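Local coordinates for structural polyprotein, VP1 (PDB 5CDD) that probably serves as one of the structural proteins of the viral capsid, assembling into the pentamers of a honeybee virus shell, at residues 107-112 with 169-174; 95-100 with 179-184. One frame throughout, in Å; residues are numbered along the deposited sequence.

Contact 1: residues 107-112 with 169-174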
loop_
_atom_site.group_PDB
_atom_site.type_symbol
_atom_site.label_atom_id
_atom_site.label_comp_id
_atom_site.label_asym_id
_atom_site.label_seq_id
_atom_site.Cartn_x
_atom_site.Cartn_y
_atom_site.Cartn_z
ATOM N N THR A 107 35.243 -28.493 -17.351
ATOM C CA THR A 107 34.032 -27.763 -17.010
ATOM C C THR A 107 33.311 -28.670 -16.028
ATOM O O THR A 107 32.469 -29.480 -16.410
ATOM C CB THR A 107 33.131 -27.517 -18.236
ATOM O OG1 THR A 107 33.751 -26.558 -19.100
ATOM C CG2 THR A 107 31.775 -26.981 -17.803
ATOM N N CYS A 108 33.676 -28.541 -14.759
ATOM C CA CYS A 108 33.096 -29.350 -13.701
ATOM C C CYS A 108 31.675 -28.934 -13.350
ATOM O O CYS A 108 31.392 -27.752 -13.157
ATOM C CB CYS A 108 33.973 -29.263 -12.452
ATOM S SG CYS A 108 33.300 -30.118 -11.017
ATOM N N TYR A 109 30.783 -29.917 -13.275
ATOM C CA TYR A 109 29.395 -29.661 -12.923
ATOM C C TYR A 109 28.893 -30.757 -11.993
ATOM O O TYR A 109 29.400 -31.880 -12.009
ATOM C CB TYR A 109 28.522 -29.577 -14.182
ATOM C CG TYR A 109 28.342 -30.878 -14.931
ATOM C CD1 TYR A 109 27.490 -31.872 -14.451
ATOM C CD2 TYR A 109 29.019 -31.114 -16.127
ATOM C CE1 TYR A 109 27.313 -33.067 -15.142
ATOM C CE2 TYR A 109 28.852 -32.308 -16.826
ATOM C CZ TYR A 109 27.997 -33.278 -16.328
ATOM O OH TYR A 109 27.823 -34.458 -17.013
ATOM N N ILE A 110 27.900 -30.422 -11.175
ATOM C CA ILE A 110 27.332 -31.368 -10.223
ATOM C C ILE A 110 25.854 -31.608 -10.512
ATOM O O ILE A 110 25.078 -30.663 -10.624
ATOM C CB ILE A 110 27.459 -30.843 -8.776
ATOM C CG1 ILE A 110 28.912 -30.453 -8.476
ATOM C CG2 ILE A 110 26.967 -31.895 -7.802
ATOM C CD1 ILE A 110 29.891 -31.600 -8.513
ATOM N N ARG A 111 25.476 -32.875 -10.628
ATOM C CA ARG A 111 24.090 -33.257 -10.892
ATOM C C ARG A 111 23.572 -34.094 -9.727
ATOM O O ARG A 111 24.295 -34.927 -9.183
ATOM C CB ARG A 111 23.997 -34.093 -12.173
ATOM C CG ARG A 111 24.375 -33.375 -13.458
ATOM C CD ARG A 111 23.224 -32.536 -13.993
ATOM N NE ARG A 111 22.089 -33.335 -14.464
ATOM C CZ ARG A 111 22.120 -34.156 -15.512
ATOM N NH1 ARG A 111 23.234 -34.304 -16.217
ATOM N NH2 ARG A 111 21.026 -34.816 -15.872
ATOM N N SER A 112 22.322 -33.869 -9.339
ATOM C CA SER A 112 21.716 -34.634 -8.256
ATOM C C SER A 112 20.344 -35.124 -8.711
ATOM O O SER A 112 19.580 -34.379 -9.323
ATOM C CB SER A 112 21.593 -33.782 -6.986
ATOM O OG SER A 112 20.858 -32.597 -7.223
ATOM N N MET A 169 20.727 -39.048 -5.087
ATOM C CA MET A 169 21.802 -39.681 -5.836
ATOM C C MET A 169 22.707 -38.573 -6.364
ATOM O O MET A 169 22.255 -37.666 -7.058
ATOM C CB MET A 169 21.251 -40.505 -6.995
ATOM C CG MET A 169 22.339 -41.202 -7.787
ATOM S SD MET A 169 21.694 -42.414 -8.932
ATOM C CE MET A 169 21.208 -41.365 -10.310
ATOM N N TYR A 170 23.990 -38.662 -6.033
ATOM C CA TYR A 170 24.973 -37.659 -6.422
ATOM C C TYR A 170 25.736 -38.024 -7.693
ATOM O O TYR A 170 25.933 -39.197 -7.995
ATOM C CB TYR A 170 25.958 -37.474 -5.273
ATOM C CG TYR A 170 26.682 -36.158 -5.276
ATOM C CD1 TYR A 170 26.006 -34.975 -4.990
ATOM C CD2 TYR A 170 28.048 -36.093 -5.543
ATOM C CE1 TYR A 170 26.673 -33.756 -4.965
ATOM C CE2 TYR A 170 28.726 -34.882 -5.523
ATOM C CZ TYR A 170 28.033 -33.715 -5.232
ATOM O OH TYR A 170 28.694 -32.508 -5.205
ATOM N N PHE A 171 26.174 -37.010 -8.432
ATOM C CA PHE A 171 26.927 -37.241 -9.656
ATOM C C PHE A 171 27.742 -36.029 -10.094
ATOM O O PHE A 171 27.315 -34.890 -9.941
ATOM C CB PHE A 171 25.995 -37.634 -10.803
ATOM C CG PHE A 171 26.716 -37.875 -12.100
ATOM C CD1 PHE A 171 27.360 -39.085 -12.338
ATOM C CD2 PHE A 171 26.809 -36.867 -13.055
ATOM C CE1 PHE A 171 28.088 -39.289 -13.508
ATOM C CE2 PHE A 171 27.537 -37.060 -14.229
ATOM C CZ PHE A 171 28.179 -38.274 -14.455
ATOM N N SER A 172 28.920 -36.291 -10.647
ATOM C CA SER A 172 29.793 -35.231 -11.143
ATOM C C SER A 172 30.624 -35.807 -12.281
ATOM O O SER A 172 30.954 -36.991 -12.271
ATOM C CB SER A 172 30.715 -34.720 -10.029
ATOM O OG SER A 172 31.532 -33.645 -10.478
ATOM N N ASN A 173 30.963 -34.979 -13.260
ATOM C CA ASN A 173 31.753 -35.458 -14.385
ATOM C C ASN A 173 33.245 -35.523 -14.073
ATOM O O ASN A 173 34.001 -36.161 -14.794
ATOM C CB ASN A 173 31.504 -34.586 -15.628
ATOM C CG ASN A 173 31.927 -33.143 -15.429
ATOM O OD1 ASN A 173 32.054 -32.678 -14.303
ATOM N ND2 ASN A 173 32.127 -32.423 -16.526
ATOM N N THR A 174 33.657 -34.886 -12.984
ATOM C CA THR A 174 35.056 -34.868 -12.588
ATOM C C THR A 174 35.169 -35.439 -11.190
ATOM O O THR A 174 34.170 -35.553 -10.485
ATOM C CB THR A 174 35.595 -33.439 -12.568
ATOM O OG1 THR A 174 34.990 -32.705 -11.494
ATOM C CG2 THR A 174 35.274 -32.747 -13.893
#

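Contact 2: residues 95-100 with 179-184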
loop_
_atom_site.group_PDB
_atom_site.type_symbol
_atom_site.label_atom_id
_atom_site.label_comp_id
_atom_site.label_asym_id
_atom_site.label_seq_id
_atom_site.Cartn_x
_atom_site.Cartn_y
_atom_site.Cartn_z
ATOM N N LYS A 95 23.810 -29.937 1.425
ATOM C CA LYS A 95 24.612 -28.863 0.857
ATOM C C LYS A 95 26.023 -29.396 0.671
ATOM O O LYS A 95 26.642 -29.884 1.620
ATOM C CB LYS A 95 24.639 -27.636 1.775
ATOM C CG LYS A 95 23.290 -26.975 1.979
ATOM C CD LYS A 95 23.446 -25.569 2.544
ATOM C CE LYS A 95 22.106 -25.003 2.992
ATOM N NZ LYS A 95 21.063 -25.104 1.932
ATOM N N PHE A 96 26.524 -29.319 -0.556
ATOM C CA PHE A 96 27.866 -29.796 -0.848
ATOM C C PHE A 96 28.777 -28.625 -1.180
ATOM O O PHE A 96 28.639 -28.000 -2.232
ATOM C CB PHE A 96 27.840 -30.781 -2.022
ATOM C CG PHE A 96 26.861 -31.908 -1.847
ATOM C CD1 PHE A 96 25.508 -31.723 -2.123
ATOM C CD2 PHE A 96 27.288 -33.152 -1.390
ATOM C CE1 PHE A 96 24.591 -32.762 -1.947
ATOM C CE2 PHE A 96 26.380 -34.199 -1.208
ATOM C CZ PHE A 96 25.027 -34.003 -1.488
ATOM N N PHE A 97 29.700 -28.322 -0.273
ATOM C CA PHE A 97 30.640 -27.232 -0.485
ATOM C C PHE A 97 31.877 -27.787 -1.179
ATOM O O PHE A 97 32.690 -28.478 -0.568
ATOM C CB PHE A 97 31.038 -26.592 0.846
ATOM C CG PHE A 97 29.877 -26.074 1.644
ATOM C CD1 PHE A 97 29.055 -26.946 2.351
ATOM C CD2 PHE A 97 29.601 -24.710 1.688
ATOM C CE1 PHE A 97 27.976 -26.468 3.095
ATOM C CE2 PHE A 97 28.525 -24.223 2.428
ATOM C CZ PHE A 97 27.711 -25.103 3.133
ATOM N N ASN A 98 32.004 -27.483 -2.464
ATOM C CA ASN A 98 33.126 -27.950 -3.264
ATOM C C ASN A 98 34.478 -27.506 -2.714
ATOM O O ASN A 98 34.648 -26.358 -2.310
ATOM C CB ASN A 98 32.972 -27.446 -4.700
ATOM C CG ASN A 98 34.173 -27.762 -5.559
ATOM O OD1 ASN A 98 34.486 -28.929 -5.805
ATOM N ND2 ASN A 98 34.861 -26.722 -6.019
ATOM N N THR A 99 35.435 -28.430 -2.699
ATOM C CA THR A 99 36.785 -28.138 -2.226
ATOM C C THR A 99 37.771 -28.719 -3.233
ATOM O O THR A 99 38.969 -28.817 -2.968
ATOM C CB THR A 99 37.061 -28.761 -0.837
ATOM O OG1 THR A 99 37.033 -30.191 -0.929
ATOM C CG2 THR A 99 36.017 -28.300 0.167
ATOM N N THR A 100 37.245 -29.098 -4.393
ATOM C CA THR A 100 38.041 -29.681 -5.465
ATOM C C THR A 100 38.716 -28.603 -6.301
ATOM O O THR A 100 38.054 -27.695 -6.799
ATOM C CB THR A 100 37.162 -30.510 -6.423
ATOM O OG1 THR A 100 36.297 -31.366 -5.669
ATOM C CG2 THR A 100 38.030 -31.356 -7.338
ATOM N N ILE A 179 32.702 -30.703 1.269
ATOM C CA ILE A 179 32.282 -30.700 2.661
ATOM C C ILE A 179 30.774 -30.899 2.583
ATOM O O ILE A 179 30.074 -30.126 1.929
ATOM C CB ILE A 179 32.573 -29.350 3.341
ATOM C CG1 ILE A 179 34.072 -29.040 3.274
ATOM C CG2 ILE A 179 32.108 -29.394 4.784
ATOM C CD1 ILE A 179 34.443 -27.664 3.782
ATOM N N VAL A 180 30.277 -31.941 3.233
ATOM C CA VAL A 180 28.852 -32.221 3.196
ATOM C C VAL A 180 28.142 -31.846 4.493
ATOM O O VAL A 180 28.551 -32.251 5.583
ATOM C CB VAL A 180 28.594 -33.713 2.895
ATOM C CG1 VAL A 180 27.107 -33.960 2.718
ATOM C CG2 VAL A 180 29.357 -34.130 1.649
ATOM N N ALA A 181 27.079 -31.060 4.359
ATOM C CA ALA A 181 26.281 -30.627 5.498
ATOM C C ALA A 181 24.827 -30.948 5.180
ATOM O O ALA A 181 24.377 -30.738 4.054
ATOM C CB ALA A 181 26.453 -29.136 5.720
ATOM N N ARG A 182 24.091 -31.461 6.161
ATOM C CA ARG A 182 22.694 -31.803 5.934
ATOM C C ARG A 182 21.750 -31.285 7.009
ATOM O O ARG A 182 22.171 -30.718 8.019
ATOM C CB ARG A 182 22.525 -33.319 5.827
ATOM C CG ARG A 182 22.802 -34.056 7.122
ATOM C CD ARG A 182 22.435 -35.522 7.012
ATOM N NE ARG A 182 22.755 -36.244 8.240
ATOM C CZ ARG A 182 22.523 -37.538 8.429
ATOM N NH1 ARG A 182 21.961 -38.261 7.469
ATOM N NH2 ARG A 182 22.857 -38.110 9.580
ATOM N N ALA A 183 20.462 -31.500 6.767
ATOM C CA ALA A 183 19.391 -31.096 7.667
ATOM C C ALA A 183 18.114 -31.648 7.055
ATOM O O ALA A 183 18.137 -32.169 5.939
ATOM C CB ALA A 183 19.315 -29.578 7.758
ATOM N N GLY A 184 17.007 -31.554 7.779
ATOM C CA GLY A 184 15.754 -32.044 7.240
ATOM C C GLY A 184 15.043 -30.903 6.541
ATOM O O GLY A 184 15.393 -29.744 6.755
#

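Contact 1: residues 107-112 with 169-174
Asn173 reaches across to 107-112 and does there, with its amide, what backbone groups do further along the pair. Its CB lies 3.7 Å from Tyr109 CE2; with chi1 at 63° CG is tucked over the backbone, flanked by N and C, which lays the amide over one face of the Tyr109 ring, the two planes 33° apart. At the tip, OD1 accepts from Tyr109 N at 3.2 Å, the donor standing above the carbonyl plane, while ND2 gives a nearly straight bond of 3.0 Å to Thr107 O that stays close to the amide plane. Both ends of the amide are thus used, and its rotation is fixed. Beyond it regular antiparallel pairing begins: Ile110 faces Ser172, Ser112 faces Tyr170, and Arg111 N donates to Phe171 O at 2.8 Å. The Phe171 ring turns its edge to Tyr109 OH and to Arg111 CB. On the sheet face that carries Ile110 and Tyr170, Ile110 CG2 lies 3.3 Å from Tyr170 CZ, and Ile110 CD1 comes to 3.3 Å from Ser172 OG. Behind Tyr170 stand Trp53 and Phe96 of the other sheet; on the Tyr109 side, Gln301 and Leu300 of the Structural polyprotein chain pack against Tyr109, Asn173 and Phe171. Strands 110-116 and 166-172 are neighbours in the four-stranded sheet of this capsid domain. Chemically, the pair is sealed by backbone pairing and apolar packing in its buried strands, whereas where the chains leave the strands the carboxamide of Asn173 carries the hydrogen bonding on past Ser172.

Contact 2: residues 95-100 with 179-184
Phe97 holds its CG anti to the carbonyl carbon (chi1 -57°), and this swings the ring along strand 179-184, its edge turned to Ile179 O and the methyl of Ala181. CD1 of Phe97 lies 3.4 Å from Ile179 O, in the ring plane, and CE1 of Phe97 is 4.0 Å from Ala181 CB. Phe96 has nearly the same first torsion (-53°) but projects from the other sheet face, where its ring runs side by side with Val180, CD2 being 3.8 Å from Val180 CG2. Beyond the strand end, Thr99 sets its methyl across the Ile179 chain at about a right angle, Thr99 CG2 to Ile179 CG1 3.7 Å, while its hydroxyl bonds to Thr177 O. Four backbone bonds join the strands: Lys95 and Ala181 exchange two, and so do Phe97 and Ile179. Asn98 OD1 accepts from Thr100 N at 3.1 Å, an Asx turn where the strand ends. Leu66 of helix 64-73 and Ile49 cover Val180, whereas Phe97 meets Tyr20 of the Structural polyprotein chain and Tyr134 of a neighbouring copy of this protein. The Lys95 ammonium leaves this pair for salt bridges to Glu142 and to Asp27 of the Structural polyprotein chain. Backbone amides bridge the strands, apolar side chains pack on both faces of the sheet, and the charge of Lys95 is probably balanced by acidic partners, one of them across a chain boundary.

In the fold
After its N-terminal helices and strand 47-55 the chain reaches 95-100, the end of strand 87-98, then runs into 107-112 at the start of strand 110-116. Strand 166-172 returns to close contact 1, and strand 176-184 follows to close contact 2, so the smaller loop lies wholly within the larger. Contact 1 belongs to the four-stranded antiparallel sheet and contact 2 to the other, consistent with the two facing sheets of a viral jelly roll. Their centres are about 13 Å apart, and Tyr170 CE1 meets Phe96 CG at 3.6 Å, packing sheet on sheet. Between subunits they meet again: Thr107 OG1 bonds to Thr100 O of a neighbouring copy.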